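PDB 5MY5: ABC transporter periplasmic substrate-binding protein from Desulfovibrio alaskensis, which probably captures tungstate selectively in the periplasm and hands it to the membrane part of an ABC transporter for uptake into the cell. Local coordinates for residues Asn105-Ile110 / Tyr189-Arg194; Met122-Ala127 / Ile212-Asp217; Pro26-Ala31 / Val76-Val81; Phe95-Thr100 / Ala226-Pro231; Tyr197-Ala202 / Phe261-Lys266. The protein carries 2 engineered substitutions. One frame throughout, in Å; residues are numbered along the deposited sequence.

How the interactions relate
Interactions 1 and 2 touch in one half of the molecule, interactions 3 and 4 in the other, and one mixed sheet reaches all five. Interactions 1 and 3 are buried strand pairs, antiparallel in 105-110/189-194 and parallel in 26-31/76-81: backbone bonds run between mostly apolar side chains, and one aspartate in each adds a side-chain bond. Interactions 2 and 4 lie partly in loops: the first uses a carboxylate at a helix start, the second an interrupted backbone ladder. Strand 100-112 serves interaction 1, pairs with strand 210-214 of interaction 2 and begins at interaction 4. Interaction 5, at the surface, has apolar side chains and one lysine-glutamate salt bridge; its Tyr197 packs on interactions 1 and 2.

Interaction 1 (Asn105-Ile110 / Tyr189-Arg194)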
# COMPACT_ATOMS: atom_id res chain seq x y z
N ASN A 105 0.99 -5.66 0.89
CA ASN A 105 -0.23 -5.51 1.67
C ASN A 105 -1.40 -5.37 0.65
O ASN A 105 -1.22 -5.71 -0.52
CB ASN A 105 -0.16 -4.43 2.75
CG ASN A 105 0.24 -3.05 2.22
OD1 ASN A 105 0.42 -2.88 1.03
ND2 ASN A 105 0.46 -2.07 3.12
N ASP A 106 -2.57 -5.18 1.15
CA ASP A 106 -3.69 -5.20 0.24
C ASP A 106 -4.75 -4.21 0.59
O ASP A 106 -4.81 -3.64 1.64
CB ASP A 106 -4.27 -6.61 0.07
CG ASP A 106 -4.95 -7.14 1.32
OD1 ASP A 106 -4.75 -6.65 2.46
OD2 ASP A 106 -5.70 -8.16 1.19
N PHE A 107 -5.64 -4.04 -0.38
CA PHE A 107 -6.82 -3.23 -0.25
C PHE A 107 -8.06 -4.10 -0.17
O PHE A 107 -8.03 -5.15 -0.69
CB PHE A 107 -6.93 -2.25 -1.47
CG PHE A 107 -5.83 -1.20 -1.51
CD1 PHE A 107 -5.96 -0.06 -0.86
CD2 PHE A 107 -4.69 -1.46 -2.30
CE1 PHE A 107 -4.90 0.92 -0.90
CE2 PHE A 107 -3.69 -0.49 -2.40
CZ PHE A 107 -3.79 0.64 -1.66
N VAL A 108 -9.11 -3.57 0.39
CA VAL A 108 -10.43 -4.29 0.55
C VAL A 108 -11.57 -3.35 0.24
O VAL A 108 -11.46 -2.11 0.39
CB VAL A 108 -10.54 -4.93 1.93
CG1 VAL A 108 -9.42 -6.00 2.19
CG2 VAL A 108 -10.53 -3.95 2.97
N ILE A 109 -12.71 -3.92 -0.18
CA ILE A 109 -13.95 -3.11 -0.23
C ILE A 109 -14.80 -3.45 0.97
O ILE A 109 -15.00 -4.66 1.24
CB ILE A 109 -14.67 -3.35 -1.57
CG1 ILE A 109 -13.70 -2.94 -2.72
CG2 ILE A 109 -15.97 -2.61 -1.55
CD1 ILE A 109 -14.21 -3.41 -4.02
N ILE A 110 -15.29 -2.45 1.64
CA ILE A 110 -16.08 -2.58 2.89
C ILE A 110 -17.43 -1.98 2.63
O ILE A 110 -17.63 -1.18 1.69
CB ILE A 110 -15.40 -2.03 4.11
CG1 ILE A 110 -15.37 -0.50 4.08
CG2 ILE A 110 -14.03 -2.62 4.21
CD1 ILE A 110 -14.72 0.18 5.24
N TYR A 189 -20.54 1.80 0.42
CA TYR A 189 -19.37 0.99 0.18
C TYR A 189 -18.16 1.90 0.03
O TYR A 189 -18.28 3.00 -0.46
CB TYR A 189 -19.56 0.16 -1.05
CG TYR A 189 -20.67 -0.89 -0.89
CD1 TYR A 189 -21.98 -0.55 -1.07
CD2 TYR A 189 -20.36 -2.16 -0.52
CE1 TYR A 189 -22.97 -1.48 -0.89
CE2 TYR A 189 -21.37 -3.13 -0.41
CZ TYR A 189 -22.66 -2.73 -0.50
OH TYR A 189 -23.67 -3.74 -0.44
N THR A 190 -16.96 1.38 0.31
CA THR A 190 -15.74 2.18 0.05
C THR A 190 -14.57 1.17 -0.08
O THR A 190 -14.58 0.08 0.50
CB THR A 190 -15.51 3.26 1.09
OG1 THR A 190 -14.47 4.14 0.61
CG2 THR A 190 -15.07 2.74 2.40
N MET A 191 -13.54 1.57 -0.81
CA MET A 191 -12.28 0.83 -0.87
C MET A 191 -11.31 1.50 0.14
O MET A 191 -11.14 2.74 0.13
CB MET A 191 -11.68 0.82 -2.28
CG MET A 191 -10.47 -0.06 -2.43
SD MET A 191 -9.28 0.46 -3.66
CE MET A 191 -8.53 1.83 -2.79
N THR A 192 -10.67 0.63 0.93
CA THR A 192 -9.66 1.06 1.94
C THR A 192 -8.50 0.19 1.95
O THR A 192 -8.56 -0.95 1.55
CB THR A 192 -10.29 1.12 3.32
OG1 THR A 192 -9.35 1.63 4.30
CG2 THR A 192 -10.81 -0.17 3.77
N ASP A 193 -7.32 0.74 2.37
CA ASP A 193 -6.23 -0.20 2.68
C ASP A 193 -6.72 -1.01 3.94
O ASP A 193 -7.42 -0.48 4.76
CB ASP A 193 -4.91 0.56 2.99
CG ASP A 193 -5.09 1.50 4.11
OD1 ASP A 193 -5.85 2.51 4.09
OD2 ASP A 193 -4.47 1.21 5.15
N ARG A 194 -6.21 -2.24 4.00
CA ARG A 194 -6.54 -3.12 5.16
C ARG A 194 -6.07 -2.55 6.45
O ARG A 194 -6.81 -2.64 7.45
CB ARG A 194 -6.00 -4.48 4.99
CG ARG A 194 -6.51 -5.50 6.06
CD ARG A 194 -5.88 -6.86 5.80
NE ARG A 194 -6.29 -7.53 4.56
CZ ARG A 194 -7.38 -8.28 4.43
NH1 ARG A 194 -8.23 -8.46 5.43
NH2 ARG A 194 -7.63 -8.85 3.24
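Arg194 takes hold of Asp106 side-on, with NE 2.7 Å from OD1 and NH2 2.9 Å from OD2. The guanidinium and carboxylate planes are only 20° apart; NE comes to the syn lone pair of OD1, and NH2 to the syn side of OD2 slightly out of the carboxylate plane. Arg194 CG stands anti to the backbone N (chi1 -171°), and a bend at chi3 (-66°) turns the head back onto Asp106. Val108 CG1 lies over one face of the Arg194 guanidinium, offset toward its rim, 3.5 Å from Arg194 NH2, and the same NH2 has a second carboxylate in Glu215. Arg194 N also binds Asp106 O, so the residue is held at both ends.

Beyond this the two strands run antiparallel: Val108 and Thr192 exchange N-H...O bonds, Val108 N to Thr192 O at 2.9 Å, and Ile110 and Thr190 repeat the exchange. The side chains of these pairs lie side by side on one face, Ile110 CG1 meeting Thr190 CG2 at 3.7 Å. On the other face Met191 makes an oblique Met-aromatic contact, its SD 5.0 Å from the centroid of the Phe107 ring and its CE 3.7 Å from Phe107 CD1. Asp193 turns its carboxylate away to N-cap the following helix, where OD1 also bonds Thr196. One arginine shared by Asp106 and Glu215 probably balances much of their negative charge beside a largely buried strand pair.

Interaction 2 (Met122-Ala127 / Ile212-Asp217); sequences MTVAAA and ILVEGD
Asp217 receives the amide of Val124 on OD2, N to OD2 2.9 Å with an N-H...O angle of 158°. The donor arrives from above the carboxylate, 50° out of its plane, while Val124 CG2 packs 3.6 Å from Asp217 CG. Asp217 OD1 has a water 3.0 Å away; this water also lies close to Met122 O and is weakly bonded by Glu215 N, which ties the loop before the helix to the turn after the strand. Thr123 caps the same helix from within: with OG1 set between its backbone N and carbonyl carbon (chi1 66°), OG1 accepts Ala126 N at 3.1 Å. Two side chains thus take up amides of the first helical turn, one from each segment, and the helix end would probably favour a charged Asp217.

Alongside, Val214 CG1 meets Met122 O at 3.6 Å and packs on Val124 CG2 at 3.9 Å; Val214 CG2 reaches Ala127 CB at 3.7 Å. Gly216, with a positive phi, carries the chain round from Val214 to Asp217. Just upstream, Leu213 and Val214 both face Ile109 of strand 100-112, a classic beta bulge on strand 210-214, set here against the N-capped start of helix 124-133.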
# COMPACT_ATOMS: atom_id res chain seq x y z
N MET A 122 -17.99 -11.50 -3.95
CA MET A 122 -17.82 -11.36 -5.38
C MET A 122 -16.37 -10.97 -5.68
O MET A 122 -15.66 -10.55 -4.79
CB MET A 122 -18.74 -10.23 -5.90
CG MET A 122 -20.20 -10.62 -6.03
SD MET A 122 -21.15 -9.24 -6.75
CE MET A 122 -22.77 -9.98 -7.08
N THR A 123 -15.96 -11.12 -6.92
CA THR A 123 -14.74 -10.48 -7.39
C THR A 123 -14.90 -8.94 -7.38
O THR A 123 -16.01 -8.40 -7.34
CB THR A 123 -14.43 -10.85 -8.81
OG1 THR A 123 -15.46 -10.32 -9.64
CG2 THR A 123 -14.37 -12.41 -8.99
N VAL A 124 -13.79 -8.25 -7.35
CA VAL A 124 -13.82 -6.75 -7.46
C VAL A 124 -14.59 -6.25 -8.65
O VAL A 124 -15.49 -5.40 -8.51
CB VAL A 124 -12.36 -6.18 -7.54
CG1 VAL A 124 -12.31 -4.70 -7.99
CG2 VAL A 124 -11.76 -6.30 -6.18
N ALA A 125 -14.36 -6.79 -9.81
CA ALA A 125 -15.10 -6.36 -10.98
C ALA A 125 -16.58 -6.59 -10.87
O ALA A 125 -17.40 -5.71 -11.27
CB ALA A 125 -14.52 -6.90 -12.28
N ALA A 126 -17.01 -7.74 -10.37
CA ALA A 126 -18.45 -8.02 -10.23
C ALA A 126 -19.07 -7.16 -9.17
O ALA A 126 -20.18 -6.64 -9.31
CB ALA A 126 -18.65 -9.50 -9.94
N ALA A 127 -18.30 -6.86 -8.10
CA ALA A 127 -18.85 -6.09 -6.99
C ALA A 127 -19.09 -4.65 -7.43
O ALA A 127 -20.14 -4.06 -7.12
CB ALA A 127 -17.92 -6.12 -5.75
N ILE A 212 -15.64 -6.08 5.98
CA ILE A 212 -14.96 -6.41 4.78
C ILE A 212 -15.85 -7.31 3.94
O ILE A 212 -16.28 -8.38 4.44
CB ILE A 212 -13.57 -7.09 4.97
CG1 ILE A 212 -12.62 -6.12 5.72
CG2 ILE A 212 -13.05 -7.60 3.65
CD1 ILE A 212 -11.34 -6.84 6.12
N LEU A 213 -16.17 -6.88 2.75
CA LEU A 213 -17.05 -7.61 1.85
C LEU A 213 -16.40 -8.11 0.61
O LEU A 213 -16.85 -9.10 0.05
CB LEU A 213 -18.28 -6.74 1.56
CG LEU A 213 -19.19 -6.30 2.66
CD1 LEU A 213 -20.26 -5.29 2.30
CD2 LEU A 213 -19.84 -7.59 3.26
N VAL A 214 -15.30 -7.50 0.14
CA VAL A 214 -14.62 -8.00 -1.01
C VAL A 214 -13.11 -7.94 -0.68
O VAL A 214 -12.67 -6.88 -0.31
CB VAL A 214 -14.90 -7.10 -2.25
CG1 VAL A 214 -14.17 -7.58 -3.46
CG2 VAL A 214 -16.42 -6.96 -2.48
N GLU A 215 -12.39 -9.06 -0.85
CA GLU A 215 -10.95 -9.17 -0.50
C GLU A 215 -10.36 -10.34 -1.21
O GLU A 215 -11.12 -11.26 -1.63
CB GLU A 215 -10.77 -9.26 1.05
CG GLU A 215 -11.24 -10.61 1.66
CD GLU A 215 -11.02 -10.72 3.16
OE1 GLU A 215 -10.06 -10.16 3.70
OE2 GLU A 215 -11.85 -11.36 3.85
N GLY A 216 -9.05 -10.38 -1.40
CA GLY A 216 -8.31 -11.47 -1.92
C GLY A 216 -8.00 -11.44 -3.36
O GLY A 216 -7.08 -12.12 -3.85
N ASP A 217 -8.70 -10.57 -4.09
CA ASP A 217 -8.51 -10.48 -5.48
C ASP A 217 -7.09 -9.99 -5.79
O ASP A 217 -6.64 -9.03 -5.14
CB ASP A 217 -9.51 -9.50 -6.09
CG ASP A 217 -10.90 -9.75 -5.68
OD1 ASP A 217 -11.28 -9.55 -4.51
OD2 ASP A 217 -11.63 -10.07 -6.64
O HOH W 1 -13.66 -11.02 -3.30

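Interaction 3 (Pro26-Ala31 / Val76-Val81)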
# COMPACT_ATOMS: atom_id res chain seq x y z
N PRO A 26 28.07 1.73 10.16
CA PRO A 26 27.50 1.98 8.83
C PRO A 26 26.04 2.39 8.90
O PRO A 26 25.27 1.84 9.65
CB PRO A 26 27.59 0.66 8.14
CG PRO A 26 28.31 -0.29 9.05
CD PRO A 26 28.45 0.31 10.37
N VAL A 27 25.66 3.36 8.05
CA VAL A 27 24.33 3.88 8.00
C VAL A 27 23.82 3.80 6.58
O VAL A 27 24.45 4.25 5.62
CB VAL A 27 24.31 5.33 8.42
CG1 VAL A 27 22.88 5.85 8.45
CG2 VAL A 27 24.90 5.49 9.85
N LEU A 28 22.64 3.21 6.45
CA LEU A 28 21.95 3.08 5.18
C LEU A 28 20.78 4.04 5.22
O LEU A 28 19.94 3.97 6.12
CB LEU A 28 21.47 1.62 5.04
CG LEU A 28 20.56 1.30 3.78
CD1 LEU A 28 21.20 1.58 2.43
CD2 LEU A 28 20.11 -0.14 3.87
N MET A 29 20.67 4.84 4.16
CA MET A 29 19.60 5.84 4.08
C MET A 29 18.56 5.44 3.05
O MET A 29 18.88 5.17 1.93
CB MET A 29 20.14 7.20 3.59
CG MET A 29 21.23 7.85 4.42
SD MET A 29 20.90 7.93 6.20
CE MET A 29 19.71 9.23 6.20
N MET A 30 17.33 5.48 3.48
CA MET A 30 16.19 4.96 2.69
C MET A 30 15.15 6.06 2.53
O MET A 30 14.90 6.78 3.41
CB MET A 30 15.55 3.78 3.38
CG MET A 30 14.17 3.38 2.90
SD MET A 30 13.44 1.99 3.82
CE MET A 30 14.45 0.71 3.23
N ALA A 31 14.54 6.04 1.36
CA ALA A 31 13.32 6.73 1.17
C ALA A 31 12.22 5.76 1.00
O ALA A 31 12.30 4.80 0.22
CB ALA A 31 13.39 7.62 -0.06
N VAL A 76 19.47 9.46 -1.01
CA VAL A 76 19.32 8.17 -0.35
C VAL A 76 19.98 7.05 -1.14
O VAL A 76 20.27 7.16 -2.34
CB VAL A 76 17.82 7.83 -0.08
CG1 VAL A 76 17.14 8.82 0.83
CG2 VAL A 76 17.04 7.64 -1.39
N ASP A 77 20.25 5.95 -0.46
CA ASP A 77 20.84 4.79 -1.02
C ASP A 77 19.88 3.74 -1.62
O ASP A 77 20.25 2.89 -2.42
CB ASP A 77 21.65 4.09 0.08
CG ASP A 77 22.65 5.03 0.76
OD1 ASP A 77 23.51 5.62 0.02
OD2 ASP A 77 22.60 5.21 1.99
N ILE A 78 18.64 3.77 -1.13
CA ILE A 78 17.64 2.72 -1.49
C ILE A 78 16.24 3.28 -1.32
O ILE A 78 15.99 4.13 -0.49
CB ILE A 78 17.87 1.48 -0.57
CG1 ILE A 78 17.11 0.31 -1.12
CG2 ILE A 78 17.57 1.80 0.86
CD1 ILE A 78 17.48 -0.98 -0.41
N LEU A 79 15.36 2.75 -2.15
CA LEU A 79 13.95 3.04 -2.07
C LEU A 79 13.24 1.76 -1.57
O LEU A 79 13.54 0.66 -2.00
CB LEU A 79 13.37 3.35 -3.48
CG LEU A 79 13.95 4.51 -4.21
CD1 LEU A 79 13.12 4.82 -5.47
CD2 LEU A 79 14.18 5.74 -3.41
N LEU A 80 12.19 2.02 -0.82
CA LEU A 80 11.20 0.90 -0.51
C LEU A 80 9.86 1.52 -0.82
O LEU A 80 9.33 2.32 -0.08
CB LEU A 80 11.31 0.47 0.97
CG LEU A 80 10.34 -0.65 1.36
CD1 LEU A 80 10.56 -1.94 0.60
CD2 LEU A 80 10.47 -0.84 2.92
N VAL A 81 9.27 1.07 -1.94
CA VAL A 81 8.06 1.75 -2.44
C VAL A 81 7.10 0.72 -3.00
O VAL A 81 7.38 -0.49 -2.94
CB VAL A 81 8.37 2.84 -3.49
CG1 VAL A 81 9.10 4.03 -2.82
CG2 VAL A 81 9.23 2.26 -4.55
O HOH W 2 24.26 6.25 3.83
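Two parallel strands, 27-33 and 78-81, pair here inside the sheet of one lobe, with Met30 opposite Ile78 and Ala31 opposite Leu79. Ala31 is bonded through both its backbone polar atoms: its N gives to Ile78 O and its O takes Leu80 N, both at 3.0 Å. Before the second strand begins, Asp77 continues the pairing with its side chain. Its OD2 accepts Met29 N at 2.9 Å on the anti lone pair, and Met29 O takes Asp77 N in return, with only a weak bond from Ile78 N. A water joins the same OD2 to Val27 O, and OD1 accepts the amide of Lys238.

The strand order 56-62, 27-33, 78-81, with the antiparallel 221-228 next, is that of the class II periplasmic binding proteins. On the face of Met30 and Ile78, Met30 CB packs 3.8 Å from Ile78 CG2, and CG anti to the backbone N (chi1 164°) carries SD on to Leu80 CB at 3.9 Å; Leu28 CD1 lies against Asp77 CB. Phe245 of helix 239-250 covers this side. On the other face Ala31 CB meets both Val76 CG2 and Leu79 CD2, each 3.9 Å away, with helix 64-72 beyond.

Interaction 4 (Phe95-Thr100 / Ala226-Pro231)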
# COMPACT_ATOMS: atom_id res chain seq x y z
N PHE A 95 18.20 5.56 -12.70
CA PHE A 95 18.32 6.10 -11.32
C PHE A 95 18.39 4.97 -10.26
O PHE A 95 18.98 5.18 -9.24
CB PHE A 95 17.16 6.99 -10.97
CG PHE A 95 16.90 8.16 -11.90
CD1 PHE A 95 17.94 8.74 -12.58
CD2 PHE A 95 15.59 8.65 -12.06
CE1 PHE A 95 17.68 9.84 -13.44
CE2 PHE A 95 15.32 9.73 -12.93
CZ PHE A 95 16.39 10.28 -13.62
N GLY A 96 17.89 3.81 -10.62
CA GLY A 96 17.93 2.56 -9.79
C GLY A 96 18.49 1.41 -10.55
O GLY A 96 18.47 1.43 -11.77
N THR A 97 19.02 0.39 -9.86
CA THR A 97 19.62 -0.72 -10.52
C THR A 97 18.55 -1.72 -10.94
O THR A 97 18.46 -2.19 -12.10
CB THR A 97 20.62 -1.39 -9.56
OG1 THR A 97 19.91 -1.84 -8.39
CG2 THR A 97 21.65 -0.30 -9.08
N ALA A 98 17.61 -2.06 -10.04
CA ALA A 98 16.59 -3.04 -10.32
C ALA A 98 15.59 -3.10 -9.15
O ALA A 98 15.93 -2.68 -8.01
CB ALA A 98 17.16 -4.41 -10.56
N ARG A 99 14.40 -3.59 -9.46
CA ARG A 99 13.34 -3.78 -8.48
C ARG A 99 13.44 -5.18 -7.97
O ARG A 99 13.43 -6.14 -8.76
CB ARG A 99 11.92 -3.66 -9.06
CG ARG A 99 11.61 -2.37 -9.74
CD ARG A 99 10.36 -2.56 -10.56
NE ARG A 99 9.21 -2.78 -9.74
CZ ARG A 99 8.18 -3.57 -9.97
NH1 ARG A 99 8.14 -4.31 -11.07
NH2 ARG A 99 7.15 -3.58 -9.16
N THR A 100 13.44 -5.35 -6.64
CA THR A 100 13.27 -6.66 -6.01
C THR A 100 11.95 -6.67 -5.25
O THR A 100 11.82 -5.98 -4.24
CB THR A 100 14.47 -7.02 -5.07
OG1 THR A 100 15.67 -7.05 -5.86
CG2 THR A 100 14.32 -8.31 -4.44
N ALA A 226 12.05 -3.24 -3.22
CA ALA A 226 13.22 -2.44 -2.89
C ALA A 226 13.99 -2.14 -4.13
O ALA A 226 14.06 -3.01 -5.06
CB ALA A 226 14.13 -3.15 -1.87
N ILE A 227 14.55 -0.94 -4.20
CA ILE A 227 15.36 -0.55 -5.39
C ILE A 227 16.57 0.21 -4.90
O ILE A 227 16.50 1.35 -4.46
CB ILE A 227 14.54 0.43 -6.28
CG1 ILE A 227 13.21 -0.19 -6.69
CG2 ILE A 227 15.35 0.73 -7.53
CD1 ILE A 227 12.18 0.80 -7.29
N PRO A 228 17.76 -0.42 -5.01
CA PRO A 228 19.02 0.27 -4.78
C PRO A 228 19.19 1.45 -5.77
O PRO A 228 18.93 1.23 -6.96
CB PRO A 228 20.08 -0.81 -4.99
CG PRO A 228 19.37 -2.10 -4.66
CD PRO A 228 17.96 -1.85 -5.26
N VAL A 229 19.63 2.55 -5.27
CA VAL A 229 19.95 3.73 -6.16
C VAL A 229 21.23 3.31 -6.91
O VAL A 229 22.10 2.69 -6.41
CB VAL A 229 20.08 4.96 -5.32
CG1 VAL A 229 20.66 6.17 -6.12
CG2 VAL A 229 18.76 5.37 -4.74
N ASN A 230 21.28 3.66 -8.19
CA ASN A 230 22.33 3.19 -9.11
C ASN A 230 23.59 4.02 -8.98
O ASN A 230 23.54 5.23 -9.12
CB ASN A 230 21.79 3.27 -10.54
CG ASN A 230 22.64 2.49 -11.48
OD1 ASN A 230 23.83 2.37 -11.32
ND2 ASN A 230 21.99 1.96 -12.51
N PRO A 231 24.73 3.40 -8.66
CA PRO A 231 26.01 4.12 -8.52
C PRO A 231 26.49 4.84 -9.80
O PRO A 231 27.24 5.82 -9.74
CB PRO A 231 27.01 3.01 -8.10
CG PRO A 231 26.20 1.86 -7.78
CD PRO A 231 24.86 1.97 -8.33
O HOH W 3 19.34 1.40 -14.35
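Thr97 crosses Pro228 at about a right angle, its OG1 lying 3.6 Å from Pro228 CB and nearly as close to CG and CD of the same ring. With OG1 placed between the backbone N and the carbonyl carbon (chi1 60°), CG2 is turned the other way, toward Asn230, and meets Asn230 CA at 3.6 Å. Thr97 thus turns OG1 to the proline ring and CG2 to Asn230, while Thr97 N binds Pro228 O at 3.0 Å.

The CB of Asn230 is directed at the loop. A water bonded to Gly96 O is weakly held by Asn230 ND2, and OD1 is taken by the amide of Ala232. The backbone N of Asn230 gives to Phe95 O. Gly96 puts bare backbone against Ile227, so CG2 of that residue comes within 3.9 Å of Gly96 CA.

At the far end Arg99 and Ile227 lie side by side, pointing the same way, with Arg99 CG 4.0 Å from Ile227 CD1. The arginine goes on to a salt bridge with Glu87 of helix 84-92. Beyond it Thr100 and Ala226 exchange backbone bonds, Thr100 N to Ala226 O at 2.9 Å, as strand 100-112 begins.

Between the two ladders the register slips by one residue. Pro228 has no amide hydrogen to offer there, and Ala98 O instead faces Ile227 CA at 3.4 Å in a CA-H...O contact and Pro228 CD. The loop is therefore fastened at both ends by N-H...O bonds and bridged in the middle by weaker C-H...O contacts.

Interaction 5 (Tyr197-Ala202 / Phe261-Lys266)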
# COMPACT_ATOMS: atom_id res chain seq x y z
N TYR A 197 -8.51 -0.11 7.79
CA TYR A 197 -9.65 -0.87 8.25
C TYR A 197 -9.43 -1.51 9.66
O TYR A 197 -10.30 -1.36 10.54
CB TYR A 197 -10.13 -1.92 7.29
CG TYR A 197 -11.40 -2.52 7.80
CD1 TYR A 197 -12.56 -1.78 7.77
CD2 TYR A 197 -11.43 -3.84 8.34
CE1 TYR A 197 -13.74 -2.33 8.29
CE2 TYR A 197 -12.57 -4.35 8.91
CZ TYR A 197 -13.70 -3.61 8.87
OH TYR A 197 -14.84 -4.17 9.32
N ILE A 198 -8.32 -2.21 9.79
CA ILE A 198 -7.98 -2.82 11.09
C ILE A 198 -8.05 -1.75 12.22
O ILE A 198 -8.63 -1.99 13.33
CB ILE A 198 -6.63 -3.54 10.98
CG1 ILE A 198 -6.71 -4.79 10.14
CG2 ILE A 198 -6.08 -3.79 12.42
CD1 ILE A 198 -5.37 -5.27 9.72
N LYS A 199 -7.47 -0.56 12.04
CA LYS A 199 -7.49 0.46 13.08
C LYS A 199 -8.90 0.95 13.32
O LYS A 199 -9.32 1.16 14.49
CB LYS A 199 -6.52 1.64 12.71
CG LYS A 199 -5.05 1.18 12.73
CD LYS A 199 -4.04 2.25 12.30
CE LYS A 199 -2.60 1.72 12.51
NZ LYS A 199 -1.50 2.43 11.72
N TYR A 200 -9.65 1.17 12.25
CA TYR A 200 -11.04 1.61 12.39
C TYR A 200 -11.95 0.53 13.15
O TYR A 200 -12.73 0.86 14.03
CB TYR A 200 -11.61 1.83 10.95
CG TYR A 200 -13.11 1.86 10.84
CD1 TYR A 200 -13.79 2.96 11.32
CD2 TYR A 200 -13.86 0.82 10.23
CE1 TYR A 200 -15.18 3.02 11.32
CE2 TYR A 200 -15.22 0.91 10.14
CZ TYR A 200 -15.86 2.00 10.66
OH TYR A 200 -17.25 1.90 10.51
N GLU A 201 -11.81 -0.73 12.77
CA GLU A 201 -12.54 -1.84 13.36
C GLU A 201 -12.22 -1.89 14.91
O GLU A 201 -13.14 -2.02 15.73
CB GLU A 201 -12.02 -3.11 12.71
CG GLU A 201 -12.62 -4.40 13.26
CD GLU A 201 -12.00 -5.64 12.70
OE1 GLU A 201 -10.78 -5.77 12.53
OE2 GLU A 201 -12.74 -6.56 12.33
N ALA A 202 -10.97 -1.68 15.27
CA ALA A 202 -10.57 -1.61 16.71
C ALA A 202 -11.12 -0.41 17.46
O ALA A 202 -11.53 -0.53 18.59
CB ALA A 202 -9.04 -1.73 16.83
N PHE A 261 4.26 -10.35 10.99
CA PHE A 261 4.01 -9.02 11.52
C PHE A 261 2.52 -8.83 11.68
O PHE A 261 1.74 -9.27 10.83
CB PHE A 261 4.57 -7.92 10.57
CG PHE A 261 4.29 -6.52 11.01
CD1 PHE A 261 5.01 -5.95 12.04
CD2 PHE A 261 3.25 -5.77 10.45
CE1 PHE A 261 4.78 -4.67 12.47
CE2 PHE A 261 3.05 -4.48 10.92
CZ PHE A 261 3.77 -3.95 11.90
N LYS A 262 2.14 -8.27 12.77
CA LYS A 262 0.72 -7.98 13.11
C LYS A 262 0.49 -6.57 13.38
O LYS A 262 1.27 -5.89 14.06
CB LYS A 262 0.30 -8.68 14.43
CG LYS A 262 0.64 -10.14 14.50
CD LYS A 262 -0.35 -10.93 13.72
CE LYS A 262 0.09 -12.41 13.70
NZ LYS A 262 -0.67 -13.06 12.70
N LEU A 263 -0.65 -6.06 12.92
CA LEU A 263 -1.18 -4.80 13.32
C LEU A 263 -2.42 -5.03 14.16
O LEU A 263 -3.32 -5.71 13.69
CB LEU A 263 -1.55 -3.99 12.02
CG LEU A 263 -2.13 -2.63 12.32
CD1 LEU A 263 -1.14 -1.69 12.99
CD2 LEU A 263 -2.77 -1.92 11.09
N MET A 264 -2.37 -4.59 15.42
CA MET A 264 -3.44 -4.88 16.39
C MET A 264 -3.85 -6.34 16.32
O MET A 264 -5.01 -6.71 16.25
CB MET A 264 -4.62 -3.96 16.19
CG MET A 264 -4.18 -2.55 16.42
SD MET A 264 -5.45 -1.35 16.09
CE MET A 264 -4.41 0.07 16.33
N GLY A 265 -2.86 -7.23 16.27
CA GLY A 265 -3.11 -8.64 16.27
C GLY A 265 -3.49 -9.36 15.00
O GLY A 265 -3.72 -10.57 14.94
N LYS A 266 -3.52 -8.58 13.90
CA LYS A 266 -3.99 -9.08 12.62
C LYS A 266 -2.91 -9.00 11.55
O LYS A 266 -2.10 -8.07 11.51
CB LYS A 266 -5.20 -8.24 12.24
CG LYS A 266 -6.40 -8.60 13.11
CD LYS A 266 -7.76 -8.28 12.60
CE LYS A 266 -8.84 -8.69 13.57
NZ LYS A 266 -10.17 -8.52 12.93
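The carboxylate of Glu201 is met by Lys266 NZ on its syn side, 34° out of the plane. Lys266 NZ lies 2.8 Å from Glu201 OE1, a salt bridge, and 3.3 Å from Glu201 OE2, a weak second bond. Both chains are stretched out and cross at about a right angle; Glu201 CG stands anti to the backbone N (chi1 177°), which sends the acid out from the helix to meet the lysine. The other flat groups of the helix face elsewhere: Tyr197 CE1 sits in plane at the edge of the Tyr200 ring, and Tyr197 OH bonds Leu210 O.

Next to the salt bridge, Ile198 is the buried residue of the contact. Ile198 CG2 rests 3.6 Å from Leu263 O and 4.0 Å from Leu263 CD2, close to Met264 CB as well, while Ile198 CD1 reaches Lys266 CB at 3.9 Å. One aliphatic side chain therefore touches three residues of the turn. Lys199 crosses Leu263 and Met264 at about a right angle, Lys199 CE 3.7 Å from Leu263 CD1 and Lys199 CG 3.8 Å from Met264 CE. The extended chain of Met264 runs across the helix, and its SD comes to 3.7 Å from Ala202 CB.

Leu263 to Lys266 form a type I' turn, with Met264 and Gly265 both at positive phi and backbone bonds in both directions between Leu263 and Lys266. This tight hairpin leans on helix 194-203, which follows strand 189-193 directly and is flanked at Tyr200 by helix 176-186. Strand 266-271 then leaves the turn to pair antiparallel with strand 100-112.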